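Local structure of NAP1-binding protein 2 (Saccharomyces cerevisiae, 1YN8) at residues I28-K31 against L37-E40. The protein acts as an adaptor that links the PTC1 phosphatase to the kinase PBS2 and negatively regulates the HOG pathway, here represented by its SH3 domain. Sequence-based numbering, arbitrary orientation.
Sequences ISYK and LVAE
Ser29 N donates to Val38 O at 2.8 Å, short but somewhat bent (151° at the hydrogen). The return bond, from Val38 N to Tyr30 O at 3.0 Å, is straighter. Val38 thus faces two residues, Ser29 and Tyr30, while Ile28 pairs with Ala39 on one side and Lys31 with Leu37 on the other. The extra residue is taken up by a helix-like backbone at Ser29, then a nearly fully extended Tyr30.

On the face carrying Tyr30 and Val38, the phenol lies over the valine in a CH-pi contact. Val38 CG2 sits 3.9 Å from the ring centroid, displaced toward the hydroxyl end and within 3.5 Å of Tyr30 CZ. The ring gets there because chi1 of 65° sets Tyr30 CG between its own N and C, swinging the phenol across the neighbouring strand.

On the other face Ile28, Leu37 and Ala39 are buried in the core, with Lys31 at its exposed end. Ile28 CD1 reaches Ala39 CB at 3.9 Å and Leu37 CD1 at 4.0 Å, and Val55 and Tyr57 pack against both Ile28 and Leu37. Cutting Ile28 back to an alanine removes the methyl touching both Leu37 and Ala39 and would probably open a gap beside them. Leu37 CD2 rests 4.1 Å from Lys31 CB, at the root of an extended lysine chain that leaves the leucine behind; its ammonium makes a weak, long ion pair with Glu52.

Ser29 and Tyr30 with Val38 form a classic beta bulge in the antiparallel hairpin of strands 25-33 and 36-40, joined by the n-Src loop of the SH3 fold.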
ATOM      1  N   ILE A  28      -5.897  -2.767   1.894  1.00 23.58           N
ATOM      2  CA  ILE A  28      -4.897  -3.730   2.340  1.00 24.07           C
ATOM      3  C   ILE A  28      -5.508  -5.122   2.300  1.00 24.44           C
ATOM      4  O   ILE A  28      -6.507  -5.399   2.998  1.00 24.93           O
ATOM      5  CB  ILE A  28      -4.354  -3.411   3.762  1.00 24.86           C
ATOM      6  CG1 ILE A  28      -3.843  -1.952   3.894  1.00 23.18           C
ATOM      7  CG2 ILE A  28      -3.288  -4.420   4.155  1.00 24.63           C
ATOM      8  CD1 ILE A  28      -2.763  -1.516   2.925  1.00 25.53           C
ATOM      9  N   SER A  29      -4.909  -6.021   1.499  1.00 24.58           N
ATOM     10  CA  SER A  29      -5.396  -7.400   1.402  1.00 26.65           C
ATOM     11  C   SER A  29      -4.993  -8.296   2.583  1.00 25.86           C
ATOM     12  O   SER A  29      -5.814  -9.085   3.086  1.00 25.76           O
ATOM     13  CB  SER A  29      -4.879  -8.001   0.106  1.00 27.29           C
ATOM     14  OG  SER A  29      -5.251  -7.195  -0.993  1.00 33.48           O
ATOM     15  N   TYR A  30      -3.706  -8.221   2.974  1.00 25.19           N
ATOM     16  CA  TYR A  30      -3.113  -9.007   4.034  1.00 25.28           C
ATOM     17  C   TYR A  30      -1.681  -8.523   4.323  1.00 25.57           C
ATOM     18  O   TYR A  30      -1.118  -7.728   3.561  1.00 25.36           O
ATOM     19  CB  TYR A  30      -3.077 -10.505   3.705  1.00 25.62           C
ATOM     20  CG  TYR A  30      -2.193 -10.957   2.531  1.00 27.78           C
ATOM     21  CD1 TYR A  30      -0.916 -11.467   2.752  1.00 27.54           C
ATOM     22  CD2 TYR A  30      -2.657 -10.937   1.228  1.00 30.79           C
ATOM     23  CE1 TYR A  30      -0.119 -11.934   1.689  1.00 31.21           C
ATOM     24  CE2 TYR A  30      -1.863 -11.395   0.162  1.00 29.60           C
ATOM     25  CZ  TYR A  30      -0.601 -11.891   0.401  1.00 29.34           C
ATOM     26  OH  TYR A  30       0.178 -12.359  -0.663  1.00 31.06           O
ATOM     27  N   LYS A  31      -1.150  -9.001   5.447  1.00 23.61           N
ATOM     28  CA  LYS A  31       0.258  -8.794   5.812  1.00 24.34           C
ATOM     29  C   LYS A  31       1.139  -9.922   5.271  1.00 23.58           C
ATOM     30  O   LYS A  31       1.012 -11.096   5.687  1.00 22.53           O
ATOM     31  CB  LYS A  31       0.411  -8.681   7.327  1.00 23.76           C
ATOM     32  CG  LYS A  31       1.850  -8.373   7.814  1.00 23.94           C
ATOM     33  CD  LYS A  31       1.851  -8.042   9.307  1.00 24.75           C
ATOM     34  CE  LYS A  31       3.243  -7.719   9.777  1.00 26.48           C
ATOM     35  NZ  LYS A  31       3.316  -7.513  11.252  1.00 32.41           N
ATOM     36  N   LEU A  37       3.090  -4.937   3.695  1.00 21.58           N
ATOM     37  CA  LEU A  37       1.691  -5.189   3.400  1.00 22.88           C
ATOM     38  C   LEU A  37       1.496  -5.399   1.878  1.00 23.02           C
ATOM     39  O   LEU A  37       2.196  -4.767   1.062  1.00 24.03           O
ATOM     40  CB  LEU A  37       0.833  -4.009   3.882  1.00 25.39           C
ATOM     41  CG  LEU A  37       0.960  -3.601   5.362  1.00 24.80           C
ATOM     42  CD1 LEU A  37       0.079  -2.399   5.575  1.00 26.95           C
ATOM     43  CD2 LEU A  37       0.575  -4.711   6.301  1.00 26.61           C
ATOM     44  N   VAL A  38       0.511  -6.232   1.518  1.00 22.86           N
ATOM     45  CA  VAL A  38       0.016  -6.342   0.146  1.00 24.71           C
ATOM     46  C   VAL A  38      -1.215  -5.423   0.015  1.00 25.92           C
ATOM     47  O   VAL A  38      -2.237  -5.599   0.715  1.00 26.36           O
ATOM     48  CB  VAL A  38      -0.389  -7.784  -0.251  1.00 24.48           C
ATOM     49  CG1 VAL A  38      -0.981  -7.804  -1.679  1.00 24.96           C
ATOM     50  CG2 VAL A  38       0.786  -8.721  -0.191  1.00 27.37           C
ATOM     51  N   ALA A  39      -1.105  -4.475  -0.898  1.00 25.65           N
ATOM     52  CA  ALA A  39      -2.085  -3.425  -1.112  1.00 25.72           C
ATOM     53  C   ALA A  39      -2.574  -3.403  -2.554  1.00 25.20           C
ATOM     54  O   ALA A  39      -1.838  -3.794  -3.477  1.00 23.60           O
ATOM     55  CB  ALA A  39      -1.488  -2.108  -0.753  1.00 26.63           C
ATOM     56  N   GLU A  40      -3.831  -2.992  -2.748  1.00 25.18           N
ATOM     57  CA  GLU A  40      -4.329  -2.612  -4.075  1.00 27.37           C
ATOM     58  C   GLU A  40      -4.609  -1.099  -4.148  1.00 25.44           C
ATOM     59  O   GLU A  40      -4.879  -0.429  -3.117  1.00 25.42           O
ATOM     60  CB  GLU A  40      -5.538  -3.457  -4.555  1.00 29.19           C
ATOM     61  CG  GLU A  40      -6.785  -3.367  -3.735  1.00 33.08           C
ATOM     62  CD  GLU A  40      -7.956  -4.275  -4.232  1.00 33.21           C
ATOM     63  OE1 GLU A  40      -7.753  -5.365  -4.824  1.00 36.55           O
ATOM     64  OE2 GLU A  40      -9.113  -3.842  -4.038  1.00 41.69           O
TER